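Allantoicase (Saccharomyces cerevisiae, PDB 1O59) catalyses the hydrolysis of allantoate to (S)-ureidoglycolate and urea, a step of allantoin degradation that lets yeast use purines as a secondary nitrogen source. Local coordinates at residues V125-L130 with A188-Y193; D244-K249 with D258-Q263; S316-G319 with E323-Y326. One frame throughout, in Å; residues are numbered along the deposited sequence.

Contact 1 (V125-L130 with A188-Y193); sequences VSIEAL and ARFRLY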
loop_
_atom_site.group_PDB
_atom_site.type_symbol
_atom_site.label_atom_id
_atom_site.label_comp_id
_atom_site.label_asym_id
_atom_site.label_seq_id
_atom_site.Cartn_x
_atom_site.Cartn_y
_atom_site.Cartn_z
ATOM N N VAL A 125 18.741 -10.863 3.928
ATOM C CA VAL A 125 18.113 -9.626 4.304
ATOM C C VAL A 125 17.659 -9.776 5.757
ATOM O O VAL A 125 17.292 -10.876 6.205
ATOM C CB VAL A 125 16.918 -9.349 3.351
ATOM C CG1 VAL A 125 15.892 -8.479 3.977
ATOM C CG2 VAL A 125 17.390 -8.704 2.009
ATOM N N SER A 126 17.741 -8.685 6.508
ATOM C CA SER A 126 16.997 -8.564 7.759
ATOM C C SER A 126 16.330 -7.168 7.778
ATOM O O SER A 126 16.696 -6.269 7.000
ATOM C CB SER A 126 17.866 -8.869 9.005
ATOM O OG SER A 126 18.811 -7.856 9.317
ATOM N N ILE A 127 15.309 -7.039 8.632
ATOM C CA ILE A 127 14.594 -5.791 8.802
ATOM C C ILE A 127 14.475 -5.395 10.265
ATOM O O ILE A 127 14.149 -6.208 11.137
ATOM C CB ILE A 127 13.209 -5.869 8.157
ATOM C CG1 ILE A 127 13.311 -6.421 6.723
ATOM C CG2 ILE A 127 12.561 -4.469 8.113
ATOM C CD1 ILE A 127 11.959 -6.837 6.118
ATOM N N GLU A 128 14.765 -4.116 10.504
ATOM C CA GLU A 128 14.613 -3.462 11.808
ATOM C C GLU A 128 13.677 -2.284 11.655
ATOM O O GLU A 128 13.402 -1.823 10.527
ATOM C CB GLU A 128 15.951 -2.972 12.309
ATOM C CG GLU A 128 17.052 -4.028 12.247
ATOM C CD GLU A 128 18.351 -3.611 12.929
ATOM O OE1 GLU A 128 18.551 -2.416 13.202
ATOM O OE2 GLU A 128 19.204 -4.490 13.176
ATOM N N ALA A 129 13.155 -1.820 12.789
ATOM C CA ALA A 129 12.248 -0.673 12.802
ATOM C C ALA A 129 12.479 0.194 14.014
ATOM O O ALA A 129 13.045 -0.234 15.003
ATOM C CB ALA A 129 10.796 -1.130 12.751
ATOM N N LEU A 130 12.060 1.443 13.910
ATOM C CA LEU A 130 11.975 2.293 15.088
ATOM C C LEU A 130 10.775 3.249 15.107
ATOM O O LEU A 130 10.108 3.505 14.096
ATOM C CB LEU A 130 13.305 3.036 15.332
ATOM C CG LEU A 130 13.837 4.246 14.539
ATOM C CD1 LEU A 130 12.963 5.528 14.656
ATOM C CD2 LEU A 130 15.257 4.534 15.048
ATOM N N ALA A 188 15.357 -5.310 -6.221
ATOM C CA ALA A 188 14.454 -4.556 -7.082
ATOM C C ALA A 188 13.406 -3.792 -6.259
ATOM O O ALA A 188 13.329 -2.553 -6.353
ATOM C CB ALA A 188 13.790 -5.499 -8.095
ATOM N N ARG A 189 12.645 -4.516 -5.429
ATOM C CA ARG A 189 11.560 -3.907 -4.653
ATOM C C ARG A 189 11.520 -4.347 -3.229
ATOM O O ARG A 189 11.830 -5.519 -2.912
ATOM C CB ARG A 189 10.185 -4.201 -5.255
ATOM C CG ARG A 189 9.901 -3.500 -6.590
ATOM C CD ARG A 189 9.884 -1.994 -6.522
ATOM N NE ARG A 189 9.556 -1.416 -7.841
ATOM C CZ ARG A 189 10.429 -1.201 -8.823
ATOM N NH1 ARG A 189 11.724 -1.441 -8.671
ATOM N NH2 ARG A 189 10.003 -0.687 -9.958
ATOM N N PHE A 190 11.083 -3.427 -2.369
ATOM C CA PHE A 190 10.834 -3.748 -0.946
ATOM C C PHE A 190 9.492 -3.204 -0.475
ATOM O O PHE A 190 9.300 -1.994 -0.417
ATOM C CB PHE A 190 11.974 -3.205 -0.084
ATOM C CG PHE A 190 11.790 -3.387 1.418
ATOM C CD1 PHE A 190 11.220 -4.563 1.962
ATOM C CD2 PHE A 190 12.238 -2.395 2.296
ATOM C CE1 PHE A 190 11.074 -4.721 3.342
ATOM C CE2 PHE A 190 12.121 -2.565 3.674
ATOM C CZ PHE A 190 11.535 -3.730 4.195
ATOM N N ARG A 191 8.560 -4.106 -0.177
ATOM C CA ARG A 191 7.262 -3.745 0.393
ATOM C C ARG A 191 7.231 -4.145 1.865
ATOM O O ARG A 191 7.635 -5.236 2.199
ATOM C CB ARG A 191 6.140 -4.521 -0.316
ATOM C CG ARG A 191 6.190 -4.558 -1.835
ATOM C CD ARG A 191 6.326 -3.201 -2.477
ATOM N NE ARG A 191 6.198 -3.192 -3.946
ATOM C CZ ARG A 191 6.494 -2.122 -4.696
ATOM N NH1 ARG A 191 6.986 -1.027 -4.118
ATOM N NH2 ARG A 191 6.331 -2.145 -6.016
ATOM N N LEU A 192 6.739 -3.291 2.746
ATOM C CA LEU A 192 6.551 -3.697 4.137
ATOM C C LEU A 192 5.106 -3.442 4.612
ATOM O O LEU A 192 4.629 -2.295 4.642
ATOM C CB LEU A 192 7.577 -3.026 5.071
ATOM C CG LEU A 192 7.661 -3.730 6.432
ATOM C CD1 LEU A 192 8.414 -5.080 6.377
ATOM C CD2 LEU A 192 8.291 -2.825 7.435
ATOM N N TYR A 193 4.414 -4.528 4.970
ATOM C CA TYR A 193 2.996 -4.442 5.326
ATOM C C TYR A 193 2.761 -4.204 6.806
ATOM O O TYR A 193 3.254 -4.979 7.656
ATOM C CB TYR A 193 2.202 -5.680 4.810
ATOM C CG TYR A 193 2.340 -5.786 3.313
ATOM C CD1 TYR A 193 1.754 -4.826 2.491
ATOM C CD2 TYR A 193 3.107 -6.792 2.720
ATOM C CE1 TYR A 193 1.898 -4.870 1.112
ATOM C CE2 TYR A 193 3.257 -6.842 1.347
ATOM C CZ TYR A 193 2.642 -5.866 0.547
ATOM O OH TYR A 193 2.775 -5.848 -0.809
#

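Contact 2 (D244-K249 with D258-Q263); sequences DGWETK and DWAVIQ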
loop_
_atom_site.group_PDB
_atom_site.type_symbol
_atom_site.label_atom_id
_atom_site.label_comp_id
_atom_site.label_asym_id
_atom_site.label_seq_id
_atom_site.Cartn_x
_atom_site.Cartn_y
_atom_site.Cartn_z
ATOM N N ASP A 244 -2.307 5.472 -11.352
ATOM C CA ASP A 244 -2.390 5.478 -9.889
ATOM C C ASP A 244 -3.794 5.566 -9.314
ATOM O O ASP A 244 -3.997 6.011 -8.209
ATOM C CB ASP A 244 -1.474 6.538 -9.271
ATOM C CG ASP A 244 -1.692 7.936 -9.835
ATOM O OD1 ASP A 244 -2.847 8.367 -9.920
ATOM O OD2 ASP A 244 -0.734 8.680 -10.197
ATOM N N GLY A 245 -4.765 5.092 -10.067
ATOM C CA GLY A 245 -6.095 4.871 -9.553
ATOM C C GLY A 245 -6.458 3.405 -9.661
ATOM O O GLY A 245 -5.592 2.537 -9.632
ATOM N N TRP A 246 -7.760 3.157 -9.766
ATOM C CA TRP A 246 -8.332 1.840 -9.899
ATOM C C TRP A 246 -9.101 1.833 -11.196
ATOM O O TRP A 246 -9.927 2.692 -11.444
ATOM C CB TRP A 246 -9.269 1.563 -8.738
ATOM C CG TRP A 246 -10.045 0.285 -8.887
ATOM C CD1 TRP A 246 -9.558 -0.961 -9.187
ATOM C CD2 TRP A 246 -11.453 0.140 -8.774
ATOM N NE1 TRP A 246 -10.585 -1.872 -9.246
ATOM C CE2 TRP A 246 -11.760 -1.220 -9.013
ATOM C CE3 TRP A 246 -12.497 1.028 -8.509
ATOM C CZ2 TRP A 246 -13.043 -1.708 -8.959
ATOM C CZ3 TRP A 246 -13.773 0.541 -8.449
ATOM C CH2 TRP A 246 -14.041 -0.812 -8.663
ATOM N N GLU A 247 -8.780 0.882 -12.050
ATOM C CA GLU A 247 -9.412 0.797 -13.343
ATOM C C GLU A 247 -9.674 -0.648 -13.702
ATOM O O GLU A 247 -8.845 -1.541 -13.446
ATOM C CB GLU A 247 -8.536 1.415 -14.413
ATOM C CG GLU A 247 -9.282 1.635 -15.716
ATOM C CD GLU A 247 -8.530 1.128 -16.937
ATOM O OE1 GLU A 247 -8.313 -0.117 -17.077
ATOM O OE2 GLU A 247 -8.150 1.999 -17.747
ATOM N N THR A 248 -10.836 -0.860 -14.299
ATOM C CA THR A 248 -11.252 -2.175 -14.723
ATOM C C THR A 248 -11.377 -2.222 -16.229
ATOM O O THR A 248 -11.396 -1.204 -16.885
ATOM C CB THR A 248 -12.570 -2.543 -14.043
ATOM O OG1 THR A 248 -13.591 -1.620 -14.449
ATOM C CG2 THR A 248 -12.445 -2.374 -12.524
ATOM N N LYS A 249 -11.441 -3.440 -16.739
ATOM C CA LYS A 249 -11.549 -3.725 -18.151
ATOM C C LYS A 249 -12.860 -3.237 -18.736
ATOM O O LYS A 249 -13.868 -3.105 -18.025
ATOM C CB LYS A 249 -11.470 -5.240 -18.375
ATOM C CG LYS A 249 -10.065 -5.808 -18.256
ATOM C CD LYS A 249 -10.022 -7.270 -17.669
ATOM C CE LYS A 249 -8.950 -7.410 -16.478
ATOM N NZ LYS A 249 -8.909 -8.792 -15.809
ATOM N N ASP A 258 -18.626 -3.314 -11.712
ATOM C CA ASP A 258 -17.413 -3.552 -10.973
ATOM C C ASP A 258 -17.586 -2.927 -9.588
ATOM O O ASP A 258 -18.440 -2.057 -9.375
ATOM C CB ASP A 258 -16.208 -3.005 -11.755
ATOM C CG ASP A 258 -15.731 -3.993 -12.825
ATOM O OD1 ASP A 258 -15.529 -5.199 -12.464
ATOM O OD2 ASP A 258 -15.568 -3.672 -14.037
ATOM N N TRP A 259 -16.812 -3.412 -8.639
ATOM C CA TRP A 259 -16.964 -2.957 -7.286
ATOM C C TRP A 259 -15.712 -3.162 -6.469
ATOM O O TRP A 259 -14.850 -3.993 -6.788
ATOM C CB TRP A 259 -18.154 -3.647 -6.614
ATOM C CG TRP A 259 -18.164 -5.142 -6.765
ATOM C CD1 TRP A 259 -18.884 -5.893 -7.683
ATOM C CD2 TRP A 259 -17.461 -6.085 -5.948
ATOM N NE1 TRP A 259 -18.667 -7.238 -7.472
ATOM C CE2 TRP A 259 -17.797 -7.392 -6.423
ATOM C CE3 TRP A 259 -16.569 -5.967 -4.863
ATOM C CZ2 TRP A 259 -17.253 -8.548 -5.876
ATOM C CZ3 TRP A 259 -16.047 -7.104 -4.313
ATOM C CH2 TRP A 259 -16.394 -8.394 -4.820
ATOM N N ALA A 260 -15.674 -2.416 -5.381
ATOM C CA ALA A 260 -14.566 -2.411 -4.466
ATOM C C ALA A 260 -15.136 -2.247 -3.078
ATOM O O ALA A 260 -15.918 -1.337 -2.843
ATOM C CB ALA A 260 -13.628 -1.254 -4.803
ATOM N N VAL A 261 -14.767 -3.152 -2.173
ATOM C CA VAL A 261 -15.124 -3.041 -0.758
ATOM C C VAL A 261 -13.982 -2.446 0.061
ATOM O O VAL A 261 -12.834 -2.897 0.004
ATOM C CB VAL A 261 -15.507 -4.376 -0.131
ATOM C CG1 VAL A 261 -15.807 -4.193 1.348
ATOM C CG2 VAL A 261 -16.723 -4.976 -0.825
ATOM N N ILE A 262 -14.335 -1.436 0.862
ATOM C CA ILE A 262 -13.358 -0.756 1.685
ATOM C C ILE A 262 -13.720 -0.838 3.156
ATOM O O ILE A 262 -14.824 -0.490 3.532
ATOM C CB ILE A 262 -13.211 0.675 1.179
ATOM C CG1 ILE A 262 -12.449 0.637 -0.158
ATOM C CG2 ILE A 262 -12.448 1.554 2.180
ATOM C CD1 ILE A 262 -13.126 1.452 -1.180
ATOM N N GLN A 263 -12.799 -1.356 3.975
ATOM C CA GLN A 263 -12.942 -1.240 5.406
ATOM C C GLN A 263 -12.470 0.142 5.820
ATOM O O GLN A 263 -11.339 0.529 5.533
ATOM C CB GLN A 263 -12.128 -2.294 6.140
ATOM C CG GLN A 263 -12.378 -2.289 7.639
ATOM C CD GLN A 263 -12.015 -3.582 8.317
ATOM O OE1 GLN A 263 -12.228 -4.640 7.786
ATOM N NE2 GLN A 263 -11.494 -3.490 9.499
HETATM O O HOH W 1 -14.429 -5.163 -16.062
#

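Contact 3 (S316-G319 with E323-Y326); sequences SKTG and EHVY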
loop_
_atom_site.group_PDB
_atom_site.type_symbol
_atom_site.label_atom_id
_atom_site.label_comp_id
_atom_site.label_asym_id
_atom_site.label_seq_id
_atom_site.Cartn_x
_atom_site.Cartn_y
_atom_site.Cartn_z
ATOM N N SER A 316 -25.829 7.312 -9.691
ATOM C CA SER A 316 -25.439 8.691 -9.935
ATOM C C SER A 316 -24.593 8.731 -11.170
ATOM O O SER A 316 -23.612 7.999 -11.266
ATOM C CB SER A 316 -24.606 9.228 -8.766
ATOM O OG SER A 316 -25.397 9.405 -7.611
ATOM N N LYS A 317 -24.965 9.608 -12.099
ATOM C CA LYS A 317 -24.217 9.811 -13.339
ATOM C C LYS A 317 -22.852 10.456 -13.023
ATOM O O LYS A 317 -22.781 11.413 -12.262
ATOM C CB LYS A 317 -25.007 10.700 -14.332
ATOM C CG LYS A 317 -24.552 10.523 -15.771
ATOM C CD LYS A 317 -25.275 11.418 -16.814
ATOM C CE LYS A 317 -24.911 10.990 -18.287
ATOM N NZ LYS A 317 -25.164 9.489 -18.565
ATOM N N THR A 318 -21.793 9.900 -13.619
ATOM C CA THR A 318 -20.415 10.356 -13.420
ATOM C C THR A 318 -19.803 10.937 -14.698
ATOM O O THR A 318 -20.249 10.659 -15.833
ATOM C CB THR A 318 -19.486 9.226 -12.830
ATOM O OG1 THR A 318 -19.742 7.951 -13.449
ATOM C CG2 THR A 318 -19.787 8.995 -11.348
ATOM N N GLY A 319 -18.801 11.787 -14.463
ATOM C CA GLY A 319 -18.163 12.575 -15.497
ATOM C C GLY A 319 -16.676 12.308 -15.463
ATOM O O GLY A 319 -16.174 11.642 -14.545
ATOM N N GLU A 323 -14.044 15.464 -9.155
ATOM C CA GLU A 323 -14.489 15.116 -7.843
ATOM C C GLU A 323 -15.997 15.298 -7.783
ATOM O O GLU A 323 -16.513 16.424 -7.874
ATOM C CB GLU A 323 -13.816 15.996 -6.807
ATOM C CG GLU A 323 -12.299 15.894 -6.748
ATOM C CD GLU A 323 -11.741 16.654 -5.541
ATOM O OE1 GLU A 323 -11.749 16.069 -4.432
ATOM O OE2 GLU A 323 -11.326 17.847 -5.690
ATOM N N HIS A 324 -16.700 14.174 -7.668
ATOM C CA HIS A 324 -18.154 14.154 -7.447
ATOM C C HIS A 324 -18.415 14.105 -5.950
ATOM O O HIS A 324 -17.938 13.214 -5.278
ATOM C CB HIS A 324 -18.789 12.930 -8.107
ATOM C CG HIS A 324 -18.474 12.790 -9.563
ATOM N ND1 HIS A 324 -17.298 12.237 -10.018
ATOM C CD2 HIS A 324 -19.197 13.105 -10.662
ATOM C CE1 HIS A 324 -17.313 12.223 -11.338
ATOM N NE2 HIS A 324 -18.451 12.749 -11.756
ATOM N N VAL A 325 -19.175 15.063 -5.453
ATOM C CA VAL A 325 -19.388 15.251 -4.025
ATOM C C VAL A 325 -20.854 14.967 -3.666
ATOM O O VAL A 325 -21.759 15.694 -4.074
ATOM C CB VAL A 325 -19.038 16.720 -3.593
ATOM C CG1 VAL A 325 -19.350 16.945 -2.093
ATOM C CG2 VAL A 325 -17.580 17.050 -3.936
ATOM N N TYR A 326 -21.063 13.910 -2.884
ATOM C CA TYR A 326 -22.386 13.519 -2.420
ATOM C C TYR A 326 -22.517 13.900 -0.955
ATOM O O TYR A 326 -21.828 13.364 -0.098
ATOM C CB TYR A 326 -22.600 12.022 -2.646
ATOM C CG TYR A 326 -22.303 11.653 -4.070
ATOM C CD1 TYR A 326 -23.138 12.051 -5.106
ATOM C CD2 TYR A 326 -21.139 10.990 -4.396
ATOM C CE1 TYR A 326 -22.839 11.733 -6.426
ATOM C CE2 TYR A 326 -20.816 10.675 -5.707
ATOM C CZ TYR A 326 -21.660 11.029 -6.721
ATOM O OH TYR A 326 -21.315 10.671 -8.011
HETATM O O HOH W 2 -22.688 12.383 -9.826
#

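Contact 1 (V125-L130 with A188-Y193)
The Phe190 ring meets Ile127 at its CE1-CZ side, where the isoleucine comes in obliquely, neither over the face nor at the edge: CE1 lies 3.6 Å from Ile127 CD1, and CZ lies 4.1 Å from Ile127 CG2, so the isoleucine closes around that corner of the ring. Two further flat groups, the guanidinium groups of Arg189 and Arg191, do not reach 125-130 but meet each other, Arg189 CG sitting above one face of the Arg191 group and Arg191 NH2 in plane at the edge of the Arg189 group. Toward 125-130 the contact is aliphatic and aromatic. With its CG anti to the backbone N (chi1 176°), Phe190 extends its ring to meet Ile127 coming the opposite way. Ile127 CD1, the end of an extended branch (chi2 167°), touches both Phe190 and Leu192, whose CD1 is 4.0 Å away. Strand 124-130 belongs to the five-stranded antiparallel sheet of the first allantoicase repeat and strand 186-196 to its other sheet; the nearest CA atoms, those of Ile127 and Leu192, are 9.5 Å apart, a spacing bridged by side chains, with no backbone bond. Ile177 of the neighbouring strand 176-182 touches both Ile127 and Leu192, and Ile112 touches Phe190, continuing the same apolar layer. Ala188 and Arg189 form a classic beta bulge opposite Asp113. With no hydrogen bond between the segments, the two sheets are held here by shape and burial of hydrocarbon, while the charged arginines find their partners elsewhere, Arg189 in Asp81.

Contact 2 (D244-K249 with D258-Q263)
The Trp246 indole reaches strand 258-263 with the far end of its six-membered ring, and this is the tight part of the contact. Ala260 CB stands over one face of that ring, 4.1 Å from the centroid and 19° off the normal, a CH-pi contact. Thr248 CG2 lies on the opposite face, 3.3 Å above the plane and toward the rim. CH2 meets Trp259 C obliquely at 3.6 Å. Having CG anti to the backbone N (chi1 173°) carries the indole across to the strand, and its NE1 is bonded to Asp224 O. With an alanine at Trp246, Ala260 CB and Thr248 CG2 would probably lose the ring that lies between them, and Asp224 O its indole partner. Beside the indole lies a buried polar pair: Thr248 OG1 and Asp258 OD2, approaching from opposite directions, are within hydrogen-bonding distance at 2.9 Å, and the hydroxyl is bonded by Gly345 N. The loose side is at exposed Lys249, where a water donates to Asp258 OD2 at 2.8 Å and to Lys249 O at 2.9 Å. Lys249 directs its amine to Asp224 instead, and Asp258 OD1 is bonded to Ser223 OG. Water at OD2 and Ser223 at OD1 thus hold both carboxylate oxygens, which probably fixes its rotation, and the contact passes from a buried aromatic wedge between the two sheets of the second repeat to a hydrated polar margin.

Contact 3 (S316-G319 with E323-Y326)
Strands 309-317 and 323-331 lie in different sheets of the second repeat, and the short link that crosses from one sheet to the other is braced by His324. Gly319 N donates to His324 NE2 over 2.9 Å at 153°, arriving 20° out of the ring plane. At its other nitrogen, ND1, the ring is bonded to Val276 O, so it is fixed at both nitrogens, consistent with a proton on ND1 and a lone pair at NE2. Thr318 crosses His324 at about a right angle and sets CG2 over the centre of one face, 4.0 Å from the centroid and 10° off the normal, a CH-pi contact. That methyl stands anti to the carbonyl carbon, which leaves OG1 turned toward its hydrogen-bond partner, Pro286 O. Tyr326, two residues on, packs beside Ser316: its CE1 is 3.7 Å from Ser316 OG, a hydroxyl bonded to Gly314 O, and its own OH is 3.7 Å from Ser316 CB. A water ties Tyr326 OH, at 2.8 Å, to Lys317 O, at 2.6 Å, donating to the carbonyl. The backbones are not paired with each other: Ser316 pairs with Ile289 and Thr318 with Gln287, while His324 pairs with Val276 and Tyr326 with Ile274. This tight connection between facing sheets, closed by a backbone-to-imidazole hydrogen bond, side-chain packing and one water, is consistent with the galactose-binding-domain-like beta sandwich to which the allantoicase repeat is assigned.

Overall arrangement
All three contacts bridge the two facing antiparallel sheets of a beta sandwich, contact 1 in the first allantoicase repeat and contacts 2 and 3 in the second. Contact 1 is buried and purely apolar. Contact 2 is also mostly buried, yet mixes an aromatic wedge with a carboxylate and a water; contact 3, farthest from the centre of the chain, is partly exposed and relies most on hydrogen bonds and a bridging water. Contacts 2 and 3 reach the same two sheets, their centres 16 Å apart, without touching. Contact 1 lies across the chain's centre from both, its centre 27 Å from that of contact 2 and 39 Å from that of contact 3.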